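Local structure of putative NAD-dependent epimerase/dehydratase (Bacillus halodurans, 3E8X) at residues L105-G110 with R145-A150; A72-D77 with V88-G93; D156-S161 with Y165-P170. The protein binds NADP and probably belongs to the short-chain dehydrogenase/reductase superfamily, although the reaction it carries out is not established. One frame throughout, in Å; residues are numbered along the deposited sequence.

Overall arrangement
Interactions 1 and 2 both line the NADP pocket, with centres 13 Å apart, and they touch: D107 OD1 lies 3.6 Å from G93 CA, and I106 packs beside E75 and G93. Interaction 2 borders the adenine and its ribose, whereas interaction 1 reaches the nicotinamide ribose through Y147. Interaction 3 begins further down the helix 145-160 that carries Y147. It fastens that helix to strand 164-174, and its centre is 14 Å from interaction 1 and 16 Å from interaction 2, without touching either. P170, in its strand segment, again touches the cofactor. Helix 145-160 thus lies along the subunit interface, which interactions 1 and 3 both meet, while its first turn carries Y147 to the nucleotide.

Interaction 1: residues L105-G110 with R145-A150; sequences LIDLWG and RHYLVA. With NAP (NADP nicotinamide-adenine-dinucleotide phosphate), chain B.
The phenol ring of Y147 is met at its edge, by D107 from segment 105-110 of helix 100-121 and by the nicotinamide ribose of NADP. OD1 of D107 lies near the ring plane, 3.5 Å from Y147 CE1, and the carboxylate stands almost upright to the ring, the two planes 83° apart. The ribose hydroxyl O2D of NADP lies in the ring plane and forms a very short hydrogen bond of 2.5 Å with Y147 OH; either oxygen could be the donor. With CG anti to the backbone N (chi1 167°), the ring hangs off the helix toward the cofactor. The other carboxylate oxygen, D107 OD2, accepts from the backbone N of S94, which helps fix the group's rotation and leaves OD1 turned to the tyrosine.

Beside this edge contact the helices touch through L108 and A150: L108 CB rests 4.1 Å from A150 CB, while L108 CD1 comes 3.7 Å from the carbonyl oxygen A150 O. The segment axes approach to 9.4 Å at 27°.

Y147 and K151, which packs on D107, have the YxxxK spacing of short-chain dehydrogenases. Further along helix 145-160, L153 and A154 pack on L108, while T103 of helix 100-121 covers A150. L108 and W109 also meet the second subunit, consistent with a dimer interface built from these two helices of each chain.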
loop_
_atom_site.group_PDB
_atom_site.type_symbol
_atom_site.label_atom_id
_atom_site.label_comp_id
_atom_site.label_asym_id
_atom_site.label_seq_id
_atom_site.Cartn_x
_atom_site.Cartn_y
_atom_site.Cartn_z
ATOM N N LEU A 105 3.748 -7.678 2.041
ATOM C CA LEU A 105 5.166 -7.756 1.721
ATOM C C LEU A 105 5.445 -8.296 0.297
ATOM O O LEU A 105 6.412 -7.856 -0.315
ATOM C CB LEU A 105 5.922 -8.537 2.804
ATOM C CG LEU A 105 6.011 -7.831 4.173
ATOM C CD1 LEU A 105 6.754 -8.693 5.225
ATOM C CD2 LEU A 105 6.694 -6.419 4.021
ATOM N N ILE A 106 4.599 -9.209 -0.229
ATOM C CA ILE A 106 4.787 -9.792 -1.570
ATOM C C ILE A 106 3.912 -9.079 -2.608
ATOM O O ILE A 106 4.410 -8.407 -3.502
ATOM C CB ILE A 106 4.542 -11.328 -1.573
ATOM C CG1 ILE A 106 5.424 -11.995 -0.511
ATOM C CG2 ILE A 106 4.761 -11.957 -2.974
ATOM C CD1 ILE A 106 6.903 -11.878 -0.728
ATOM N N ASP A 107 2.600 -9.201 -2.470
ATOM C CA ASP A 107 1.693 -8.719 -3.500
ATOM C C ASP A 107 1.809 -7.208 -3.697
ATOM O O ASP A 107 1.606 -6.717 -4.824
ATOM C CB ASP A 107 0.220 -9.109 -3.189
ATOM C CG ASP A 107 0.042 -10.601 -2.928
ATOM O OD1 ASP A 107 -0.803 -11.232 -3.589
ATOM O OD2 ASP A 107 0.761 -11.159 -2.071
ATOM N N LEU A 108 2.074 -6.462 -2.617
ATOM C CA LEU A 108 2.091 -5.004 -2.694
ATOM C C LEU A 108 3.528 -4.483 -2.764
ATOM O O LEU A 108 3.962 -3.906 -3.781
ATOM C CB LEU A 108 1.328 -4.384 -1.533
ATOM C CG LEU A 108 1.342 -2.842 -1.396
ATOM C CD1 LEU A 108 1.027 -2.133 -2.731
ATOM C CD2 LEU A 108 0.383 -2.308 -0.294
ATOM N N TRP A 109 4.271 -4.694 -1.669
ATOM C CA TRP A 109 5.602 -4.128 -1.512
ATOM C C TRP A 109 6.543 -4.759 -2.524
ATOM O O TRP A 109 7.294 -4.057 -3.162
ATOM C CB TRP A 109 6.059 -4.310 -0.072
ATOM C CG TRP A 109 7.388 -3.759 0.301
ATOM C CD1 TRP A 109 8.426 -4.456 0.821
ATOM C CD2 TRP A 109 7.806 -2.388 0.259
ATOM N NE1 TRP A 109 9.468 -3.604 1.105
ATOM C CE2 TRP A 109 9.114 -2.333 0.762
ATOM C CE3 TRP A 109 7.191 -1.198 -0.140
ATOM C CZ2 TRP A 109 9.834 -1.123 0.892
ATOM C CZ3 TRP A 109 7.902 0.004 -0.011
ATOM C CH2 TRP A 109 9.222 0.016 0.492
ATOM N N GLY A 110 6.459 -6.081 -2.707
ATOM C CA GLY A 110 7.251 -6.796 -3.735
ATOM C C GLY A 110 7.055 -6.268 -5.149
ATOM O O GLY A 110 8.016 -6.093 -5.892
ATOM N N ARG A 145 -10.830 -8.327 1.382
ATOM C CA ARG A 145 -10.638 -6.908 1.149
ATOM C C ARG A 145 -9.189 -6.439 1.262
ATOM O O ARG A 145 -8.746 -5.574 0.504
ATOM C CB ARG A 145 -11.535 -6.117 2.087
ATOM C CG ARG A 145 -11.839 -4.745 1.612
ATOM C CD ARG A 145 -12.970 -4.121 2.434
ATOM N NE ARG A 145 -14.212 -4.843 2.229
ATOM C CZ ARG A 145 -15.349 -4.587 2.859
ATOM N NH1 ARG A 145 -15.430 -3.589 3.715
ATOM N NH2 ARG A 145 -16.421 -5.333 2.615
ATOM N N HIS A 146 -8.439 -7.052 2.170
ATOM C CA HIS A 146 -7.019 -6.728 2.354
ATOM C C HIS A 146 -6.193 -7.108 1.123
ATOM O O HIS A 146 -5.234 -6.415 0.758
ATOM C CB HIS A 146 -6.464 -7.380 3.636
ATOM C CG HIS A 146 -6.314 -8.875 3.543
ATOM N ND1 HIS A 146 -7.395 -9.728 3.488
ATOM C CD2 HIS A 146 -5.212 -9.665 3.480
ATOM C CE1 HIS A 146 -6.967 -10.975 3.370
ATOM N NE2 HIS A 146 -5.648 -10.967 3.388
ATOM N N TYR A 147 -6.559 -8.230 0.496
ATOM C CA TYR A 147 -5.924 -8.676 -0.723
ATOM C C TYR A 147 -6.238 -7.725 -1.890
ATOM O O TYR A 147 -5.324 -7.272 -2.611
ATOM C CB TYR A 147 -6.338 -10.130 -1.044
ATOM C CG TYR A 147 -5.968 -10.558 -2.430
ATOM C CD1 TYR A 147 -4.649 -10.945 -2.745
ATOM C CD2 TYR A 147 -6.918 -10.527 -3.455
ATOM C CE1 TYR A 147 -4.309 -11.320 -4.043
ATOM C CE2 TYR A 147 -6.594 -10.897 -4.748
ATOM C CZ TYR A 147 -5.295 -11.303 -5.048
ATOM O OH TYR A 147 -4.996 -11.686 -6.352
ATOM N N LEU A 148 -7.510 -7.398 -2.049
ATOM C CA LEU A 148 -7.973 -6.470 -3.078
ATOM C C LEU A 148 -7.362 -5.073 -3.012
ATOM O O LEU A 148 -7.051 -4.441 -4.053
ATOM C CB LEU A 148 -9.522 -6.382 -3.059
ATOM C CG LEU A 148 -10.347 -7.662 -3.314
ATOM C CD1 LEU A 148 -11.866 -7.415 -3.197
ATOM C CD2 LEU A 148 -9.971 -8.317 -4.646
ATOM N N VAL A 149 -7.210 -4.557 -1.802
ATOM C CA VAL A 149 -6.463 -3.290 -1.567
ATOM C C VAL A 149 -4.990 -3.463 -1.944
ATOM O O VAL A 149 -4.420 -2.608 -2.618
ATOM C CB VAL A 149 -6.597 -2.837 -0.092
ATOM C CG1 VAL A 149 -5.538 -1.767 0.289
ATOM C CG2 VAL A 149 -8.040 -2.381 0.203
ATOM N N ALA A 150 -4.355 -4.564 -1.529
ATOM C CA ALA A 150 -2.948 -4.756 -1.883
ATOM C C ALA A 150 -2.740 -4.715 -3.408
ATOM O O ALA A 150 -1.914 -3.988 -3.905
ATOM C CB ALA A 150 -2.390 -6.008 -1.249
HETATM P PA NAP B . 0.322 -19.089 -6.983
HETATM O O1A NAP B . 0.151 -18.873 -5.476
HETATM O O2A NAP B . 0.213 -20.484 -7.559
HETATM O O5B NAP B . 1.712 -18.362 -7.385
HETATM C C5B NAP B . 2.441 -17.488 -6.504
HETATM C C4B NAP B . 3.956 -17.643 -6.622
HETATM O O4B NAP B . 4.544 -16.556 -5.885
HETATM C C3B NAP B . 4.544 -18.949 -6.029
HETATM O O3B NAP B . 5.291 -19.739 -6.972
HETATM C C2B NAP B . 5.496 -18.480 -4.940
HETATM O O2B NAP B . 6.722 -19.236 -4.784
HETATM C C1B NAP B . 5.791 -17.044 -5.400
HETATM N N9A NAP B . 6.378 -16.267 -4.279
HETATM C C8A NAP B . 5.888 -16.161 -3.034
HETATM N N7A NAP B . 6.732 -15.412 -2.298
HETATM C C5A NAP B . 7.752 -15.048 -3.102
HETATM C C6A NAP B . 8.910 -14.285 -2.919
HETATM N N6A NAP B . 9.172 -13.729 -1.718
HETATM N N1A NAP B . 9.790 -14.115 -3.932
HETATM C C2A NAP B . 9.541 -14.668 -5.120
HETATM N N3A NAP B . 8.437 -15.412 -5.336
HETATM C C4A NAP B . 7.527 -15.610 -4.344
HETATM O O3 NAP B . -0.803 -18.157 -7.722
HETATM P PN NAP B . -1.516 -18.387 -9.174
HETATM O O1N NAP B . -2.726 -19.245 -8.923
HETATM O O2N NAP B . -0.399 -18.675 -10.152
HETATM O O5D NAP B . -2.211 -16.980 -9.508
HETATM C C5D NAP B . -1.448 -15.880 -9.991
HETATM C C4D NAP B . -1.979 -14.626 -9.321
HETATM O O4D NAP B . -3.340 -14.377 -9.675
HETATM C C3D NAP B . -1.957 -14.750 -7.804
HETATM O O3D NAP B . -0.652 -14.390 -7.327
HETATM C C2D NAP B . -3.137 -13.887 -7.346
HETATM O O2D NAP B . -2.737 -12.654 -6.788
HETATM C C1D NAP B . -3.962 -13.614 -8.626
HETATM N N1N NAP B . -5.424 -13.920 -8.548
HETATM C C2N NAP B . -5.904 -15.046 -7.967
HETATM C C3N NAP B . -7.293 -15.295 -7.935
HETATM C C7N NAP B . -7.880 -16.553 -7.335
HETATM O O7N NAP B . -9.047 -16.868 -7.636
HETATM N N7N NAP B . -7.103 -17.316 -6.548
HETATM C C4N NAP B . -8.167 -14.368 -8.508
HETATM C C5N NAP B . -7.649 -13.229 -9.100
HETATM C C6N NAP B . -6.277 -13.039 -9.105
HETATM P P2B NAP B . 6.824 -20.766 -4.209
HETATM O O1X NAP B . 6.642 -21.671 -5.398
HETATM O O2X NAP B . 8.236 -20.845 -3.637
HETATM O O3X NAP B . 5.674 -20.856 -3.227
#

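Interaction 2: residues A72-D77 with V88-G93; sequences ANLEED and VVFAAG. With NAP (NADP nicotinamide-adenine-dinucleotide phosphate), chain B.
L74 points its side chain at the end of strand 87-90 and the loop after it, where one methyl fits between two partners: L74 CD1 is 3.8 Å from F90 CE1 and 3.7 Å from A92 CB. The leucine and the phenylalanine run at a slant to each other, and the methyl approaches the ring obliquely. F90 has CG anti to its backbone N (chi1 -171°), which carries the ring back toward the leucine although its first bond runs alongside L74's segment rather than at it. A92 N lies 4.0 Å above the plane of the F90 ring, toward its rim.

The same leucine also borders the adenine. Its branch carbon CG stands 3.6 Å from N1A of NADP, so the side chain lies between the base and the end of the strand. N73 meets the exocyclic amino group only weakly: N6A of NADP donates a long bond of 3.3 Å to N73 OD1. That oxygen is itself positioned by an Asx turn, in which E75 N donates to N73 OD1 at 2.8 Å, tilted 25° from the carbonyl plane. From the strand side, G93 N gives the adenine ribose a hydrogen bond of 3.3 Å to O4B of NADP, at 153°. This part of the pocket wall is thus built from a type I turn, N73 to E76, and the loop following a strand.

V27 of strand 23-27 packs on both L74 and F90, as does T114 of helix 100-121. F126 and M128 of strand 125-129 adjoin F90 too, setting the contact between the parallel strands of the sheet and a helix that covers them.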
loop_
_atom_site.group_PDB
_atom_site.type_symbol
_atom_site.label_atom_id
_atom_site.label_comp_id
_atom_site.label_asym_id
_atom_site.label_seq_id
_atom_site.Cartn_x
_atom_site.Cartn_y
_atom_site.Cartn_z
ATOM N N ALA A 72 16.254 -15.767 -6.740
ATOM C CA ALA A 72 16.113 -14.472 -6.098
ATOM C C ALA A 72 14.815 -14.505 -5.307
ATOM O O ALA A 72 13.983 -15.355 -5.535
ATOM C CB ALA A 72 16.096 -13.359 -7.125
ATOM N N ASN A 73 14.677 -13.576 -4.368
ATOM C CA ASN A 73 13.600 -13.557 -3.395
ATOM C C ASN A 73 13.119 -12.098 -3.332
ATOM O O ASN A 73 13.901 -11.205 -3.160
ATOM C CB ASN A 73 14.199 -14.072 -2.069
ATOM C CG ASN A 73 13.220 -14.133 -0.921
ATOM O OD1 ASN A 73 12.330 -13.322 -0.777
ATOM N ND2 ASN A 73 13.446 -15.098 -0.038
ATOM N N LEU A 74 11.832 -11.855 -3.426
ATOM C CA LEU A 74 11.297 -10.475 -3.355
ATOM C C LEU A 74 11.514 -9.761 -1.994
ATOM O O LEU A 74 11.373 -8.545 -1.903
ATOM C CB LEU A 74 9.795 -10.458 -3.708
ATOM C CG LEU A 74 9.383 -10.722 -5.177
ATOM C CD1 LEU A 74 7.832 -10.969 -5.280
ATOM C CD2 LEU A 74 9.861 -9.560 -6.061
ATOM N N GLU A 75 11.817 -10.536 -0.954
ATOM C CA GLU A 75 12.067 -10.015 0.361
ATOM C C GLU A 75 13.548 -9.699 0.610
ATOM O O GLU A 75 13.881 -9.111 1.630
ATOM C CB GLU A 75 11.539 -10.987 1.412
ATOM C CG GLU A 75 10.032 -11.207 1.301
ATOM C CD GLU A 75 9.450 -11.985 2.452
ATOM O OE1 GLU A 75 9.568 -13.221 2.432
ATOM O OE2 GLU A 75 8.849 -11.364 3.364
ATOM N N GLU A 76 14.419 -10.062 -0.327
ATOM C CA GLU A 76 15.832 -9.792 -0.234
ATOM C C GLU A 76 16.247 -8.927 -1.412
ATOM O O GLU A 76 15.395 -8.420 -2.126
ATOM C CB GLU A 76 16.582 -11.127 -0.195
ATOM C CG GLU A 76 16.226 -11.920 1.060
ATOM C CD GLU A 76 16.786 -13.320 1.118
ATOM O OE1 GLU A 76 17.357 -13.812 0.120
ATOM O OE2 GLU A 76 16.619 -13.930 2.202
ATOM N N ASP A 77 17.537 -8.718 -1.611
ATOM C CA ASP A 77 18.028 -7.988 -2.782
ATOM C C ASP A 77 17.899 -8.896 -4.020
ATOM O O ASP A 77 18.580 -9.892 -4.142
ATOM C CB ASP A 77 19.489 -7.593 -2.561
ATOM C CG ASP A 77 20.020 -6.642 -3.604
ATOM O OD1 ASP A 77 19.469 -6.561 -4.723
ATOM O OD2 ASP A 77 21.028 -5.977 -3.287
ATOM N N VAL A 88 9.083 -7.624 -18.013
ATOM C CA VAL A 88 8.831 -8.258 -16.718
ATOM C C VAL A 88 7.383 -8.604 -16.629
ATOM O O VAL A 88 6.559 -7.801 -16.978
ATOM C CB VAL A 88 9.181 -7.324 -15.516
ATOM C CG1 VAL A 88 8.855 -8.017 -14.168
ATOM C CG2 VAL A 88 10.669 -6.930 -15.539
ATOM N N VAL A 89 7.079 -9.811 -16.153
ATOM C CA VAL A 89 5.675 -10.161 -15.800
ATOM C C VAL A 89 5.661 -10.393 -14.274
ATOM O O VAL A 89 6.394 -11.256 -13.759
ATOM C CB VAL A 89 5.174 -11.398 -16.577
ATOM C CG1 VAL A 89 3.787 -11.872 -16.080
ATOM C CG2 VAL A 89 5.184 -11.042 -18.122
ATOM N N PHE A 90 4.865 -9.590 -13.557
ATOM C CA PHE A 90 4.715 -9.810 -12.121
ATOM C C PHE A 90 3.533 -10.777 -11.895
ATOM O O PHE A 90 2.339 -10.391 -11.995
ATOM C CB PHE A 90 4.520 -8.487 -11.360
ATOM C CG PHE A 90 4.585 -8.656 -9.854
ATOM C CD1 PHE A 90 5.805 -8.674 -9.193
ATOM C CD2 PHE A 90 3.442 -8.907 -9.117
ATOM C CE1 PHE A 90 5.864 -8.850 -7.811
ATOM C CE2 PHE A 90 3.506 -9.092 -7.743
ATOM C CZ PHE A 90 4.706 -9.079 -7.103
ATOM N N ALA A 91 3.878 -12.035 -11.617
ATOM C CA ALA A 91 2.915 -13.096 -11.383
ATOM C C ALA A 91 3.057 -13.697 -9.965
ATOM O O ALA A 91 2.620 -14.821 -9.732
ATOM C CB ALA A 91 3.049 -14.202 -12.488
ATOM N N ALA A 92 3.657 -12.947 -9.029
ATOM C CA ALA A 92 3.919 -13.429 -7.669
ATOM C C ALA A 92 2.757 -13.109 -6.743
ATOM O O ALA A 92 1.935 -12.225 -6.983
ATOM C CB ALA A 92 5.220 -12.822 -7.116
ATOM N N GLY A 93 2.715 -13.826 -5.641
ATOM C CA GLY A 93 1.653 -13.666 -4.670
ATOM C C GLY A 93 1.970 -14.517 -3.468
ATOM O O GLY A 93 2.571 -15.595 -3.596
HETATM P PA NAP B . 0.322 -19.089 -6.983
HETATM O O1A NAP B . 0.151 -18.873 -5.476
HETATM O O2A NAP B . 0.213 -20.484 -7.559
HETATM O O5B NAP B . 1.712 -18.362 -7.385
HETATM C C5B NAP B . 2.441 -17.488 -6.504
HETATM C C4B NAP B . 3.956 -17.643 -6.622
HETATM O O4B NAP B . 4.544 -16.556 -5.885
HETATM C C3B NAP B . 4.544 -18.949 -6.029
HETATM O O3B NAP B . 5.291 -19.739 -6.972
HETATM C C2B NAP B . 5.496 -18.480 -4.940
HETATM O O2B NAP B . 6.722 -19.236 -4.784
HETATM C C1B NAP B . 5.791 -17.044 -5.400
HETATM N N9A NAP B . 6.378 -16.267 -4.279
HETATM C C8A NAP B . 5.888 -16.161 -3.034
HETATM N N7A NAP B . 6.732 -15.412 -2.298
HETATM C C5A NAP B . 7.752 -15.048 -3.102
HETATM C C6A NAP B . 8.910 -14.285 -2.919
HETATM N N6A NAP B . 9.172 -13.729 -1.718
HETATM N N1A NAP B . 9.790 -14.115 -3.932
HETATM C C2A NAP B . 9.541 -14.668 -5.120
HETATM N N3A NAP B . 8.437 -15.412 -5.336
HETATM C C4A NAP B . 7.527 -15.610 -4.344
HETATM O O3 NAP B . -0.803 -18.157 -7.722
HETATM P PN NAP B . -1.516 -18.387 -9.174
HETATM O O1N NAP B . -2.726 -19.245 -8.923
HETATM O O2N NAP B . -0.399 -18.675 -10.152
HETATM O O5D NAP B . -2.211 -16.980 -9.508
HETATM C C5D NAP B . -1.448 -15.880 -9.991
HETATM C C4D NAP B . -1.979 -14.626 -9.321
HETATM O O4D NAP B . -3.340 -14.377 -9.675
HETATM C C3D NAP B . -1.957 -14.750 -7.804
HETATM O O3D NAP B . -0.652 -14.390 -7.327
HETATM C C2D NAP B . -3.137 -13.887 -7.346
HETATM O O2D NAP B . -2.737 -12.654 -6.788
HETATM C C1D NAP B . -3.962 -13.614 -8.626
HETATM N N1N NAP B . -5.424 -13.920 -8.548
HETATM C C2N NAP B . -5.904 -15.046 -7.967
HETATM C C3N NAP B . -7.293 -15.295 -7.935
HETATM C C7N NAP B . -7.880 -16.553 -7.335
HETATM O O7N NAP B . -9.047 -16.868 -7.636
HETATM N N7N NAP B . -7.103 -17.316 -6.548
HETATM C C4N NAP B . -8.167 -14.368 -8.508
HETATM C C5N NAP B . -7.649 -13.229 -9.100
HETATM C C6N NAP B . -6.277 -13.039 -9.105
HETATM P P2B NAP B . 6.824 -20.766 -4.209
HETATM O O1X NAP B . 6.642 -21.671 -5.398
HETATM O O2X NAP B . 8.236 -20.845 -3.637
HETATM O O3X NAP B . 5.674 -20.856 -3.227
#

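Interaction 3: residues D156-S161 with Y165-P170; sequences DELKRS and YTIVRP
L158 drives into the strand at Y165 and I167, and this is the tight half of the contact. The branch carbon L158 CG sits 3.6 Å from Y165 CB, and L158 CD2 reaches 3.8 Å from I167 CG1, the leucine and isoleucine lying side by side but running opposite ways. F126 and M128 of strand 125-129, with I115 of helix 100-121, bury the leucine further. Y165 takes the crowded position between its backbone N and carbonyl carbon (chi1 68°), which lays the ring obliquely along the helix end, by L158 O and K159 CA.

Outward from the leucine, the contact is longer-limbed and wetter. The extended K159 chain passes I167 nearly perpendicular to it, with K159 CG 3.8 Å from I167 CD1. K159 NZ stands 4.4 Å from R169 NH2, a like-charge approach that one water probably eases: this water accepts from both K159 NZ and R169 NH2 and donates to D156 OD1. R169 NH2 has its stronger partner in D155, whose salt bridge would offset the charge. A second water, in the plane of the Y165 ring at its edge, bridges Y165 OH and K159 O.

At the helix end, L158 O accepts from both S161 N and S161 OG, the latter at 2.6 Å in the carbonyl plane on a lone pair. S161 OG in turn is bonded to L163 N, which helps fix the short turn into the strand.

The axes of the two segments approach to 9.3 Å at 158°, nearly antiparallel. Strand 125-129, helix 145-160 and strand 164-174 form a beta-alpha-beta unit, the repeating element of the NAD(P)-binding Rossmann fold.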
loop_
_atom_site.group_PDB
_atom_site.type_symbol
_atom_site.label_atom_id
_atom_site.label_comp_id
_atom_site.label_asym_id
_atom_site.label_seq_id
_atom_site.Cartn_x
_atom_site.Cartn_y
_atom_site.Cartn_z
ATOM N N ASP A 156 -1.901 0.862 -8.885
ATOM C CA ASP A 156 -1.756 2.327 -8.919
ATOM C C ASP A 156 -0.303 2.802 -8.989
ATOM O O ASP A 156 -0.001 3.757 -9.672
ATOM C CB ASP A 156 -2.474 2.968 -7.730
ATOM C CG ASP A 156 -3.993 2.900 -7.856
ATOM O OD1 ASP A 156 -4.538 2.549 -8.945
ATOM O OD2 ASP A 156 -4.650 3.149 -6.837
ATOM N N GLU A 157 0.583 2.113 -8.298
ATOM C CA GLU A 157 2.008 2.371 -8.409
ATOM C C GLU A 157 2.511 2.203 -9.869
ATOM O O GLU A 157 3.254 3.022 -10.395
ATOM C CB GLU A 157 2.774 1.447 -7.449
ATOM C CG GLU A 157 4.267 1.727 -7.399
ATOM C CD GLU A 157 4.660 2.860 -6.438
ATOM O OE1 GLU A 157 3.817 3.437 -5.682
ATOM O OE2 GLU A 157 5.880 3.109 -6.391
ATOM N N LEU A 158 2.090 1.128 -10.522
ATOM C CA LEU A 158 2.400 0.883 -11.938
ATOM C C LEU A 158 1.837 1.962 -12.847
ATOM O O LEU A 158 2.538 2.453 -13.741
ATOM C CB LEU A 158 1.882 -0.498 -12.376
ATOM C CG LEU A 158 2.329 -1.036 -13.750
ATOM C CD1 LEU A 158 3.840 -0.912 -13.933
ATOM C CD2 LEU A 158 1.799 -2.526 -13.971
ATOM N N LYS A 159 0.592 2.342 -12.596
ATOM C CA LYS A 159 -0.052 3.386 -13.373
ATOM C C LYS A 159 0.630 4.752 -13.231
ATOM O O LYS A 159 0.552 5.537 -14.152
ATOM C CB LYS A 159 -1.556 3.532 -13.029
ATOM C CG LYS A 159 -2.446 2.400 -13.430
ATOM C CD LYS A 159 -3.898 2.634 -12.909
ATOM C CE LYS A 159 -4.877 1.575 -13.379
ATOM N NZ LYS A 159 -6.337 1.983 -13.213
ATOM N N ARG A 160 1.237 5.050 -12.075
ATOM C CA ARG A 160 2.017 6.259 -11.859
ATOM C C ARG A 160 3.440 6.165 -12.408
ATOM O O ARG A 160 4.133 7.149 -12.485
ATOM C CB ARG A 160 2.110 6.587 -10.360
ATOM C CG ARG A 160 0.826 7.066 -9.695
ATOM C CD ARG A 160 1.075 7.577 -8.274
ATOM N NE ARG A 160 1.560 6.488 -7.408
ATOM C CZ ARG A 160 0.784 5.736 -6.638
ATOM N NH1 ARG A 160 -0.530 5.938 -6.554
ATOM N NH2 ARG A 160 1.340 4.763 -5.937
ATOM N N SER A 161 3.893 4.977 -12.771
ATOM C CA SER A 161 5.263 4.778 -13.250
ATOM C C SER A 161 5.448 5.285 -14.680
ATOM O O SER A 161 4.503 5.657 -15.363
ATOM C CB SER A 161 5.618 3.278 -13.206
ATOM O OG SER A 161 5.042 2.567 -14.290
ATOM N N TYR A 165 3.156 -0.309 -19.583
ATOM C CA TYR A 165 2.523 -1.332 -18.771
ATOM C C TYR A 165 1.285 -1.884 -19.440
ATOM O O TYR A 165 0.687 -1.242 -20.283
ATOM C CB TYR A 165 2.183 -0.821 -17.346
ATOM C CG TYR A 165 1.094 0.239 -17.268
ATOM C CD1 TYR A 165 -0.249 -0.116 -17.241
ATOM C CD2 TYR A 165 1.409 1.608 -17.204
ATOM C CE1 TYR A 165 -1.259 0.848 -17.176
ATOM C CE2 TYR A 165 0.380 2.588 -17.152
ATOM C CZ TYR A 165 -0.935 2.189 -17.115
ATOM O OH TYR A 165 -1.946 3.126 -17.069
ATOM N N THR A 166 0.900 -3.083 -19.016
ATOM C CA THR A 166 -0.471 -3.602 -19.217
ATOM C C THR A 166 -0.813 -4.311 -17.916
ATOM O O THR A 166 0.004 -5.087 -17.395
ATOM C CB THR A 166 -0.560 -4.622 -20.392
ATOM O OG1 THR A 166 -0.071 -4.022 -21.593
ATOM C CG2 THR A 166 -2.022 -5.065 -20.584
ATOM N N ILE A 167 -2.004 -4.015 -17.412
ATOM C CA ILE A 167 -2.595 -4.639 -16.212
ATOM C C ILE A 167 -3.797 -5.529 -16.612
ATOM O O ILE A 167 -4.810 -5.075 -17.203
ATOM C CB ILE A 167 -3.081 -3.614 -15.127
ATOM C CG1 ILE A 167 -1.930 -2.681 -14.649
ATOM C CG2 ILE A 167 -3.683 -4.329 -13.926
ATOM C CD1 ILE A 167 -2.403 -1.341 -14.018
ATOM N N VAL A 168 -3.597 -6.814 -16.315
ATOM C CA VAL A 168 -4.564 -7.904 -16.562
ATOM C C VAL A 168 -5.203 -8.254 -15.229
ATOM O O VAL A 168 -4.526 -8.688 -14.317
ATOM C CB VAL A 168 -3.846 -9.138 -17.173
ATOM C CG1 VAL A 168 -4.861 -10.204 -17.661
ATOM C CG2 VAL A 168 -2.933 -8.665 -18.321
ATOM N N ARG A 169 -6.519 -8.063 -15.149
ATOM C CA ARG A 169 -7.293 -8.374 -13.948
ATOM C C ARG A 169 -8.179 -9.597 -14.184
ATOM O O ARG A 169 -9.339 -9.452 -14.579
ATOM C CB ARG A 169 -8.138 -7.142 -13.550
ATOM C CG ARG A 169 -7.274 -6.001 -13.060
ATOM C CD ARG A 169 -8.007 -4.687 -12.917
ATOM N NE ARG A 169 -7.189 -3.775 -12.127
ATOM C CZ ARG A 169 -7.530 -2.538 -11.795
ATOM N NH1 ARG A 169 -8.671 -2.009 -12.189
ATOM N NH2 ARG A 169 -6.729 -1.842 -11.010
ATOM N N PRO A 170 -7.646 -10.820 -13.959
ATOM C CA PRO A 170 -8.525 -11.971 -14.097
ATOM C C PRO A 170 -9.626 -12.002 -13.053
ATOM O O PRO A 170 -9.440 -11.508 -11.929
ATOM C CB PRO A 170 -7.608 -13.186 -13.923
ATOM C CG PRO A 170 -6.256 -12.677 -13.689
ATOM C CD PRO A 170 -6.284 -11.197 -13.573
HETATM O O HOH W 1 -6.359 1.013 -10.186
HETATM O O HOH W 2 -1.098 5.543 -16.318
#